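PDB 3CI6: phosphoenolpyruvate-protein phosphotransferase, which probably transfers a phosphoryl group from phosphoenolpyruvate to a histidine of its protein partner as a magnesium-dependent enzyme, represented here by its GAF domain. Local coordinates for residues I161-A164 and H165-N169; L9-L12 and R13-Q17; L94-A97 and S98-E101. One frame throughout, in Å; residues are numbered along the deposited sequence.

Contact 1 (I161-A164 and H165-N169); sequences IAHA and HAVGN. With P4G (1-ethoxy-2-(2-ethoxyethoxy)ethane), chain F.
The backbone amide of His-165 donates to the carbonyl of Ile-161, with N and O 3.0 Å apart and an N-H...O angle of 165°. Ala-166 N to Ala-162 O and Val-167 N to His-163 O repeat the pattern in the C-terminal part of helix 144-167, and the bond at Val-167 is the more bent, its N-H...O angle falling to 139°.

Two side-chain pairs run four residues apart on this frame. Ile-161 and His-165 lie alongside each other, CG2 of Ile-161 standing 3.7 Å from CD2 of His-165. The imidazole swings back past the preceding turn because its CG lies anti to the carbonyl carbon (chi1 -76°). Over the middle of one ring face sits ether oxygen O4 of the bound P4G, 3.7 Å from CE1 of His-165, while CB of Ala-164 meets P4G C7 at 3.8 Å. His-163 and Val-167 meet at a slant: CG2 of Val-167 lies over one face of the His-163 ring in a CH-pi contact, 4.3 Å from its centroid, and CG1 approaches NE2 to 3.6 Å.

Ile-161 also packs on Leu-25, another residue of the ligand pocket, and the His-163 ring meets Tyr-124 of the second subunit edge-to-face. The chemistry therefore divides between two histidines: His-165 offers the polyether a ring face, and the position of O4 above it is consistent with van der Waals contact, whereas His-163 joins a valine methyl to an aromatic contact at the dimer interface.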
ATOM      1  N   ILE B 161      -6.516  -2.861  -6.869  1.00  5.33           N
ATOM      2  CA  ILE B 161      -7.864  -2.633  -7.385  1.00  5.70           C
ATOM      3  C   ILE B 161      -7.831  -1.821  -8.672  1.00  5.41           C
ATOM      4  O   ILE B 161      -8.446  -2.184  -9.691  1.00  4.75           O
ATOM      5  CB  ILE B 161      -8.732  -1.964  -6.331  1.00  5.58           C
ATOM      6  CG1 ILE B 161      -8.938  -2.880  -5.126  1.00  7.51           C
ATOM      7  CG2 ILE B 161     -10.098  -1.576  -6.911  1.00  4.39           C
ATOM      8  CD1 ILE B 161      -9.354  -2.098  -3.840  1.00  7.43           C
ATOM      9  N   ALA B 162      -7.092  -0.706  -8.656  1.00  5.14           N
ATOM     10  CA  ALA B 162      -6.942   0.090  -9.886  1.00  5.39           C
ATOM     11  C   ALA B 162      -6.411  -0.752 -11.076  1.00  4.24           C
ATOM     12  O   ALA B 162      -6.925  -0.695 -12.194  1.00  5.40           O
ATOM     13  CB  ALA B 162      -6.012   1.289  -9.634  1.00  6.61           C
ATOM     14  N   HIS B 163      -5.413  -1.576 -10.817  1.00  5.32           N
ATOM     15  CA  HIS B 163      -4.858  -2.436 -11.840  1.00  4.84           C
ATOM     16  C   HIS B 163      -5.934  -3.404 -12.367  1.00  4.59           C
ATOM     17  O   HIS B 163      -6.058  -3.573 -13.574  1.00  4.59           O
ATOM     18  CB  HIS B 163      -3.651  -3.179 -11.277  1.00  5.28           C
ATOM     19  CG  HIS B 163      -3.046  -4.123 -12.263  1.00  5.25           C
ATOM     20  ND1 HIS B 163      -3.154  -5.489 -12.135  1.00  7.91           N
ATOM     21  CD2 HIS B 163      -2.360  -3.902 -13.415  1.00  9.38           C
ATOM     22  CE1 HIS B 163      -2.564  -6.066 -13.173  1.00  9.83           C
ATOM     23  NE2 HIS B 163      -2.053  -5.130 -13.945  1.00  8.77           N
ATOM     24  N   ALA B 164      -6.706  -3.962 -11.457  1.00  5.20           N
ATOM     25  CA  ALA B 164      -7.756  -4.924 -11.815  1.00  5.43           C
ATOM     26  C   ALA B 164      -8.758  -4.296 -12.735  1.00  4.57           C
ATOM     27  O   ALA B 164      -9.195  -4.905 -13.724  1.00  7.14           O
ATOM     28  CB  ALA B 164      -8.446  -5.449 -10.522  1.00  5.80           C
ATOM     29  N   HIS B 165      -9.146  -3.064 -12.427  1.00  5.22           N
ATOM     30  CA  HIS B 165     -10.029  -2.324 -13.304  1.00  6.09           C
ATOM     31  C   HIS B 165      -9.390  -2.132 -14.685  1.00  6.98           C
ATOM     32  O   HIS B 165     -10.063  -2.302 -15.736  1.00  7.55           O
ATOM     33  CB  HIS B 165     -10.375  -0.933 -12.767  1.00  7.69           C
ATOM     34  CG  HIS B 165     -11.378  -0.913 -11.657  1.00  9.10           C
ATOM     35  ND1 HIS B 165     -12.736  -0.982 -11.897  1.00 12.40           N
ATOM     36  CD2 HIS B 165     -11.238  -0.733 -10.318  1.00  9.78           C
ATOM     37  CE1 HIS B 165     -13.385  -0.876 -10.746  1.00 12.05           C
ATOM     38  NE2 HIS B 165     -12.501  -0.752  -9.766  1.00 10.11           N
ATOM     39  N   ALA B 166      -8.124  -1.731 -14.711  1.00  5.86           N
ATOM     40  CA  ALA B 166      -7.474  -1.361 -15.944  1.00  6.03           C
ATOM     41  C   ALA B 166      -7.229  -2.540 -16.864  1.00  5.62           C
ATOM     42  O   ALA B 166      -7.089  -2.334 -18.057  1.00  6.04           O
ATOM     43  CB  ALA B 166      -6.161  -0.636 -15.617  1.00  6.22           C
ATOM     44  N   VAL B 167      -7.135  -3.759 -16.334  1.00  4.96           N
ATOM     45  CA  VAL B 167      -6.903  -4.940 -17.134  1.00  5.19           C
ATOM     46  C   VAL B 167      -8.143  -5.844 -17.196  1.00  6.32           C
ATOM     47  O   VAL B 167      -8.081  -6.936 -17.760  1.00  8.73           O
ATOM     48  CB  VAL B 167      -5.680  -5.789 -16.686  1.00  4.46           C
ATOM     49  CG1 VAL B 167      -4.405  -4.955 -16.684  1.00  6.53           C
ATOM     50  CG2 VAL B 167      -5.894  -6.452 -15.338  1.00  5.11           C
ATOM     51  N   GLY B 168      -9.265  -5.392 -16.662  1.00  5.64           N
ATOM     52  CA  GLY B 168     -10.482  -6.183 -16.644  1.00  6.01           C
ATOM     53  C   GLY B 168     -11.315  -5.971 -17.870  1.00  5.34           C
ATOM     54  O   GLY B 168     -10.807  -5.639 -18.944  1.00  5.83           O
ATOM     55  N   ASN B 169     -12.612  -6.178 -17.712  1.00  4.33           N
ATOM     56  CA  ASN B 169     -13.508  -5.954 -18.826  1.00  4.56           C
ATOM     57  C   ASN B 169     -13.400  -4.530 -19.326  1.00  4.78           C
ATOM     58  O   ASN B 169     -13.153  -3.593 -18.537  1.00  4.92           O
ATOM     59  CB  ASN B 169     -14.953  -6.194 -18.388  1.00  5.63           C
ATOM     60  CG  ASN B 169     -15.193  -7.621 -17.881  1.00  7.26           C
ATOM     61  OD1 ASN B 169     -14.563  -8.572 -18.350  1.00 10.42           O
ATOM     62  ND2 ASN B 169     -16.143  -7.769 -16.961  1.00  9.87           N
TER
HETATM   63  C8  P4G F 169     -13.154  -5.518 -12.370  1.00 26.71           C
HETATM   64  C7  P4G F 169     -12.222  -5.519 -11.171  1.00 29.17           C
HETATM   65  O4  P4G F 169     -12.626  -4.501 -10.273  1.00 31.73           O
HETATM   66  C6  P4G F 169     -13.896  -4.827  -9.774  1.00 27.89           C
HETATM   67  C5  P4G F 169     -14.503  -3.971  -8.699  1.00 30.10           C
HETATM   68  O3  P4G F 169     -15.921  -4.200  -8.428  1.00 32.78           O
HETATM   69  C4  P4G F 169     -16.469  -5.304  -9.083  1.00 29.84           C
HETATM   70  C3  P4G F 169     -17.887  -5.359  -8.678  1.00 33.03           C
HETATM   71  O2  P4G F 169     -18.556  -6.177  -9.624  1.00 36.94           O
HETATM   72  C2  P4G F 169     -18.152  -7.525  -9.500  1.00 36.36           C
HETATM   73  C1  P4G F 169     -18.351  -8.117 -10.892  1.00 37.92           C

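Contact 2 (L9-L12 and R13-Q17); sequences LDTL and RRIVQ
Leu-12 and Val-16 meet at a slant, one helical turn apart, with CD1 of Leu-12 3.9 Å from CG2 of Val-16. The leucine has CG opposite its backbone nitrogen and beside the carbonyl carbon (chi1 175°), a placement from which CD1 reaches the valine. Both side chains also pack on Leu-153 of helix 144-167, while Leu-12 touches Leu-9 of the second subunit.

Thr-11 and Ile-15 behave differently: they lie side by side and point the same way, CG2 of Thr-11 coming within 4.0 Å of CD1 of Ile-15. The threonine OG1, beside the backbone nitrogen, is hydrogen-bonded to Met-7 O, while CG2 is the branch that meets the isoleucine. Arg-14 crosses Thr-11 at an angle. Its chain bends at chi3 (48°), and NH1 comes to 3.9 Å from Thr-11 OG1, a loose approach rather than a bond.

Arg-13 instead stretches from CG to NE. Its NE donates to OE1 of Gln-17 at 3.0 Å with an N-H...O angle of 167°; the oxygen lies close to the guanidinium plane, yet the donor stands well above the plane of the amide carbonyl. NH1 of the same arginine is bound by Ser-148 OG of the second subunit.

Beneath these pairs, four successive amides bond four residues back, from Arg-13 N to Leu-9 O at 2.9 Å through Val-16 N to Leu-12 O at 2.8 Å. The side chains divide by character: Leu-12, Ile-15 and Val-16 pack on helix 144-167, the arginines lie on the more exposed side, and two bonds to different guanidinium nitrogens restrict rotation of Arg-13 and tie its polar end to both Gln-17 and the partner subunit.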
ATOM      1  N   LEU B   9       4.789  -3.639  13.114  1.00  5.74           N
ATOM      2  CA  LEU B   9       5.336  -3.428  11.751  1.00  5.38           C
ATOM      3  C   LEU B   9       5.640  -4.752  11.054  1.00  6.09           C
ATOM      4  O   LEU B   9       5.346  -4.904   9.868  1.00  6.68           O
ATOM      5  CB  LEU B   9       6.617  -2.604  11.820  1.00  5.56           C
ATOM      6  CG  LEU B   9       7.286  -2.280  10.488  1.00  6.81           C
ATOM      7  CD1 LEU B   9       6.430  -1.492   9.503  1.00  7.19           C
ATOM      8  CD2 LEU B   9       8.593  -1.544  10.751  1.00  5.87           C
ATOM      9  N   ASP B  10       6.206  -5.707  11.778  1.00  6.22           N
ATOM     10  CA  ASP B  10       6.476  -7.038  11.228  1.00  7.21           C
ATOM     11  C   ASP B  10       5.180  -7.718  10.772  1.00  6.74           C
ATOM     12  O   ASP B  10       5.147  -8.346   9.717  1.00  7.02           O
ATOM     13  CB  ASP B  10       7.190  -7.959  12.207  1.00  8.57           C
ATOM     14  CG  ASP B  10       8.640  -7.611  12.430  1.00 15.77           C
ATOM     15  OD1 ASP B  10       9.251  -6.931  11.568  1.00 21.49           O
ATOM     16  OD2 ASP B  10       9.150  -8.026  13.516  1.00 23.38           O
ATOM     17  N   THR B  11       4.124  -7.598  11.564  1.00  6.63           N
ATOM     18  CA  THR B  11       2.808  -8.145  11.208  1.00  7.31           C
ATOM     19  C   THR B  11       2.285  -7.494   9.916  1.00  7.72           C
ATOM     20  O   THR B  11       1.846  -8.173   8.975  1.00  9.25           O
ATOM     21  CB  THR B  11       1.844  -7.959  12.350  1.00  8.10           C
ATOM     22  OG1 THR B  11       2.286  -8.762  13.441  1.00 10.23           O
ATOM     23  CG2 THR B  11       0.392  -8.364  11.945  1.00  8.13           C
ATOM     24  N   LEU B  12       2.373  -6.172   9.856  1.00  7.51           N
ATOM     25  CA  LEU B  12       1.959  -5.448   8.656  1.00  7.43           C
ATOM     26  C   LEU B  12       2.744  -5.914   7.429  1.00  6.94           C
ATOM     27  O   LEU B  12       2.181  -6.217   6.391  1.00  7.90           O
ATOM     28  CB  LEU B  12       2.150  -3.949   8.862  1.00  7.73           C
ATOM     29  CG  LEU B  12       1.891  -3.032   7.691  1.00  7.33           C
ATOM     30  CD1 LEU B  12       0.467  -3.133   7.153  1.00  7.53           C
ATOM     31  CD2 LEU B  12       2.104  -1.582   8.122  1.00  8.67           C
ATOM     32  N   ARG B  13       4.064  -5.989   7.561  1.00  7.01           N
ATOM     33  CA  ARG B  13       4.924  -6.448   6.478  1.00  7.97           C
ATOM     34  C   ARG B  13       4.543  -7.851   6.014  1.00  8.25           C
ATOM     35  O   ARG B  13       4.497  -8.099   4.819  1.00  9.36           O
ATOM     36  CB  ARG B  13       6.368  -6.452   6.956  1.00  7.78           C
ATOM     37  CG  ARG B  13       7.314  -6.930   5.880  1.00  9.90           C
ATOM     38  CD  ARG B  13       8.703  -7.032   6.347  1.00 11.36           C
ATOM     39  NE  ARG B  13       9.557  -7.671   5.332  1.00 13.21           N
ATOM     40  CZ  ARG B  13      10.888  -7.623   5.366  1.00 13.25           C
ATOM     41  NH1 ARG B  13      11.500  -6.948   6.323  1.00 14.24           N
ATOM     42  NH2 ARG B  13      11.601  -8.247   4.430  1.00 13.55           N
ATOM     43  N   ARG B  14       4.263  -8.739   6.947  1.00  8.18           N
ATOM     44  CA  ARG B  14       3.887 -10.104   6.597  1.00  9.58           C
ATOM     45  C   ARG B  14       2.629 -10.122   5.735  1.00  8.46           C
ATOM     46  O   ARG B  14       2.563 -10.843   4.729  1.00  9.69           O
ATOM     47  CB  ARG B  14       3.657 -10.917   7.861  1.00 10.71           C
ATOM     48  CG  ARG B  14       3.324 -12.319   7.598  1.00 15.42           C
ATOM     49  CD  ARG B  14       3.600 -13.221   8.792  1.00 18.09           C
ATOM     50  NE  ARG B  14       3.088 -12.722  10.060  1.00 21.24           N
ATOM     51  CZ  ARG B  14       1.798 -12.605  10.376  1.00 25.78           C
ATOM     52  NH1 ARG B  14       1.475 -12.139  11.584  1.00 26.94           N
ATOM     53  NH2 ARG B  14       0.821 -12.920   9.512  1.00 28.67           N
ATOM     54  N   ILE B  15       1.632  -9.341   6.130  1.00  7.83           N
ATOM     55  CA  ILE B  15       0.381  -9.284   5.383  1.00  7.63           C
ATOM     56  C   ILE B  15       0.599  -8.621   4.036  1.00  7.92           C
ATOM     57  O   ILE B  15       0.129  -9.111   3.004  1.00  7.86           O
ATOM     58  CB  ILE B  15      -0.706  -8.535   6.176  1.00  7.85           C
ATOM     59  CG1 ILE B  15      -0.961  -9.218   7.503  1.00  8.04           C
ATOM     60  CG2 ILE B  15      -1.990  -8.480   5.360  1.00  8.46           C
ATOM     61  CD1 ILE B  15      -1.752  -8.417   8.548  1.00 10.50           C
ATOM     62  N   VAL B  16       1.361  -7.524   4.030  1.00  7.34           N
ATOM     63  CA  VAL B  16       1.635  -6.830   2.774  1.00  7.94           C
ATOM     64  C   VAL B  16       2.314  -7.770   1.747  1.00  8.35           C
ATOM     65  O   VAL B  16       1.980  -7.798   0.556  1.00  8.09           O
ATOM     66  CB  VAL B  16       2.461  -5.562   3.031  1.00  9.21           C
ATOM     67  CG1 VAL B  16       3.105  -5.074   1.762  1.00 12.06           C
ATOM     68  CG2 VAL B  16       1.615  -4.501   3.675  1.00  8.96           C
ATOM     69  N   GLN B  17       3.234  -8.598   2.225  1.00  8.45           N
ATOM     70  CA  GLN B  17       3.951  -9.523   1.344  1.00  9.28           C
ATOM     71  C   GLN B  17       3.034 -10.608   0.827  1.00  8.56           C
ATOM     72  O   GLN B  17       3.086 -10.930  -0.349  1.00  9.95           O
ATOM     73  CB  GLN B  17       5.221 -10.048   2.019  1.00  9.65           C
ATOM     74  CG  GLN B  17       6.211  -8.882   2.172  1.00 12.04           C
ATOM     75  CD  GLN B  17       7.647  -9.252   2.258  1.00 16.06           C
ATOM     76  OE1 GLN B  17       8.167  -9.513   3.356  1.00 18.23           O
ATOM     77  NE2 GLN B  17       8.338  -9.214   1.099  1.00 21.21           N
TER

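Contact 3 (L94-A97 and S98-E101); sequences LENA and SKHE
With CG anti to the backbone nitrogen (chi1 -172°), the amide of Asn-96 reaches forward to Ser-98, whose OG stands between its own backbone N and carbonyl carbon (chi1 77°) and turns back to meet it. The result is a double grip on Asn-96 OD1. Ser-98 OG donates to it at 2.6 Å, and Ser-98 N at 3.1 Å with an N-H...O angle of 139°. Both donors approach from the same face of the amide plane, tilted from it. The bond from the backbone amide at Ser-98 to the asparagine oxygen two residues earlier closes an Asx turn, leading into the short 3-10 segment.

That segment carries a bond from His-100 N to Ala-97 O at 2.9 Å, with the donor standing well above the carbonyl plane. The Lys-99 and Asn-96 side chains cross at about a right angle, with CE of the extended Lys-99 chain 3.7 Å from ND2 of Asn-96. Leu-94 and His-100 cross at a slant, Leu-94 CD1 lying 3.9 Å from His-100 CD2.

Backbone bonds of Leu-94 with Phe-117 and Ala-97 with Asn-115 hold the turn to the start of strand 116-124. One side-chain oxygen thus accepts both hydrogens offered by Ser-98, which should restrict rotation of the Asn-96 amide and is consistent with a defined turn just after edge strand 92-94.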
ATOM      1  N   LEU B  94     -15.949   5.019  14.867  1.00  7.18           N
ATOM      2  CA  LEU B  94     -17.006   5.189  15.847  1.00  8.57           C
ATOM      3  C   LEU B  94     -16.891   4.124  16.919  1.00  8.85           C
ATOM      4  O   LEU B  94     -17.150   2.939  16.683  1.00  8.55           O
ATOM      5  CB  LEU B  94     -18.374   5.075  15.205  1.00 10.28           C
ATOM      6  CG  LEU B  94     -18.829   6.263  14.394  1.00 13.69           C
ATOM      7  CD1 LEU B  94     -20.194   5.889  13.790  1.00 13.90           C
ATOM      8  CD2 LEU B  94     -18.901   7.501  15.263  1.00 16.41           C
ATOM      9  N   GLU B  95     -16.546   4.566  18.106  1.00 10.39           N
ATOM     10  CA  GLU B  95     -16.448   3.684  19.233  1.00 11.54           C
ATOM     11  C   GLU B  95     -17.808   3.096  19.524  1.00 10.63           C
ATOM     12  O   GLU B  95     -17.929   1.910  19.780  1.00 11.52           O
ATOM     13  CB  GLU B  95     -15.953   4.435  20.468  1.00 11.73           C
ATOM     14  CG  GLU B  95     -15.867   3.613  21.733  1.00 13.69           C
ATOM     15  CD  GLU B  95     -15.406   4.380  22.943  1.00 15.53           C
ATOM     16  OE1 GLU B  95     -15.155   5.611  22.839  1.00 22.76           O
ATOM     17  OE2 GLU B  95     -15.311   3.738  24.014  1.00 21.42           O
ATOM     18  N   ASN B  96     -18.824   3.953  19.522  1.00 10.61           N
ATOM     19  CA  ASN B  96     -20.167   3.517  19.820  1.00 11.43           C
ATOM     20  C   ASN B  96     -21.076   3.933  18.676  1.00 12.32           C
ATOM     21  O   ASN B  96     -21.577   5.065  18.636  1.00 13.55           O
ATOM     22  CB  ASN B  96     -20.617   4.116  21.138  1.00 10.74           C
ATOM     23  CG  ASN B  96     -21.944   3.544  21.608  1.00 12.02           C
ATOM     24  OD1 ASN B  96     -22.602   2.829  20.855  1.00 13.40           O
ATOM     25  ND2 ASN B  96     -22.337   3.845  22.822  1.00 15.51           N
ATOM     26  N   ALA B  97     -21.254   3.017  17.735  1.00 11.92           N
ATOM     27  CA  ALA B  97     -22.016   3.283  16.553  1.00 12.80           C
ATOM     28  C   ALA B  97     -23.514   3.198  16.814  1.00 13.79           C
ATOM     29  O   ALA B  97     -24.299   3.581  15.953  1.00 14.62           O
ATOM     30  CB  ALA B  97     -21.612   2.317  15.452  1.00 13.44           C
ATOM     31  N   SER B  98     -23.911   2.724  17.995  1.00 14.40           N
ATOM     32  CA  SER B  98     -25.337   2.647  18.352  1.00 14.66           C
ATOM     33  C   SER B  98     -25.997   4.011  18.322  1.00 15.43           C
ATOM     34  O   SER B  98     -27.173   4.126  17.987  1.00 16.51           O
ATOM     35  CB  SER B  98     -25.510   2.034  19.731  1.00 14.15           C
ATOM     36  OG  SER B  98     -25.210   2.978  20.753  1.00 15.54           O
ATOM     37  N   LYS B  99     -25.238   5.045  18.673  1.00 16.22           N
ATOM     38  CA  LYS B  99     -25.760   6.405  18.678  1.00 17.39           C
ATOM     39  C   LYS B  99     -26.091   6.892  17.263  1.00 18.24           C
ATOM     40  O   LYS B  99     -26.803   7.884  17.098  1.00 19.35           O
ATOM     41  CB  LYS B  99     -24.767   7.334  19.377  1.00 17.00           C
ATOM     42  CG  LYS B  99     -24.664   7.029  20.859  1.00 17.48           C
ATOM     43  CD  LYS B  99     -23.334   7.442  21.418  1.00 18.10           C
ATOM     44  CE  LYS B  99     -23.337   7.455  22.932  1.00 18.18           C
ATOM     45  NZ  LYS B  99     -21.966   7.750  23.468  1.00 18.03           N
ATOM     46  N   HIS B 100     -25.600   6.179  16.250  1.00 18.40           N
ATOM     47  CA  HIS B 100     -25.814   6.558  14.850  1.00 19.24           C
ATOM     48  C   HIS B 100     -26.494   5.443  14.063  1.00 20.20           C
ATOM     49  O   HIS B 100     -26.447   5.457  12.842  1.00 20.90           O
ATOM     50  CB  HIS B 100     -24.464   6.906  14.204  1.00 19.08           C
ATOM     51  CG  HIS B 100     -23.708   7.963  14.952  1.00 18.58           C
ATOM     52  ND1 HIS B 100     -23.896   9.307  14.720  1.00 19.41           N
ATOM     53  CD2 HIS B 100     -22.793   7.877  15.947  1.00 17.09           C
ATOM     54  CE1 HIS B 100     -23.130  10.006  15.536  1.00 16.74           C
ATOM     55  NE2 HIS B 100     -22.445   9.162  16.287  1.00 16.69           N
ATOM     56  N   GLU B 101     -27.137   4.504  14.762  1.00 21.12           N
ATOM     57  CA  GLU B 101     -27.691   3.296  14.120  1.00 21.35           C
ATOM     58  C   GLU B 101     -28.932   3.573  13.274  1.00 21.79           C
ATOM     59  O   GLU B 101     -29.175   2.916  12.249  1.00 21.60           O
ATOM     60  CB  GLU B 101     -28.027   2.226  15.171  1.00 21.44           C
ATOM     61  CG  GLU B 101     -28.206   0.827  14.581  1.00 23.56           C
ATOM     62  CD  GLU B 101     -28.706  -0.189  15.597  1.00 25.06           C
ATOM     63  OE1 GLU B 101     -28.274  -0.126  16.774  1.00 29.29           O
ATOM     64  OE2 GLU B 101     -29.540  -1.059  15.212  1.00 31.09           O
TER

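In the fold
The three contacts occupy separate parts of the GAF domain and do not touch. Contacts 1 and 2 lie on helices 144-167 and 7-20, their centres 24 Å apart and nearest atoms about 12 Å apart; both reach the second subunit, and contact 2 packs on an earlier part of the helix that carries contact 1. Contact 3 follows strand 92-94, an outermost strand of the antiparallel sheet, and touches no other chain of the assembly. Its centre is 35 Å from that of contact 1, across the chain's centre, and 30 Å from that of contact 2. Among the three, contact 1 alone contributes P4G-pocket residues, Ala-164 and His-165.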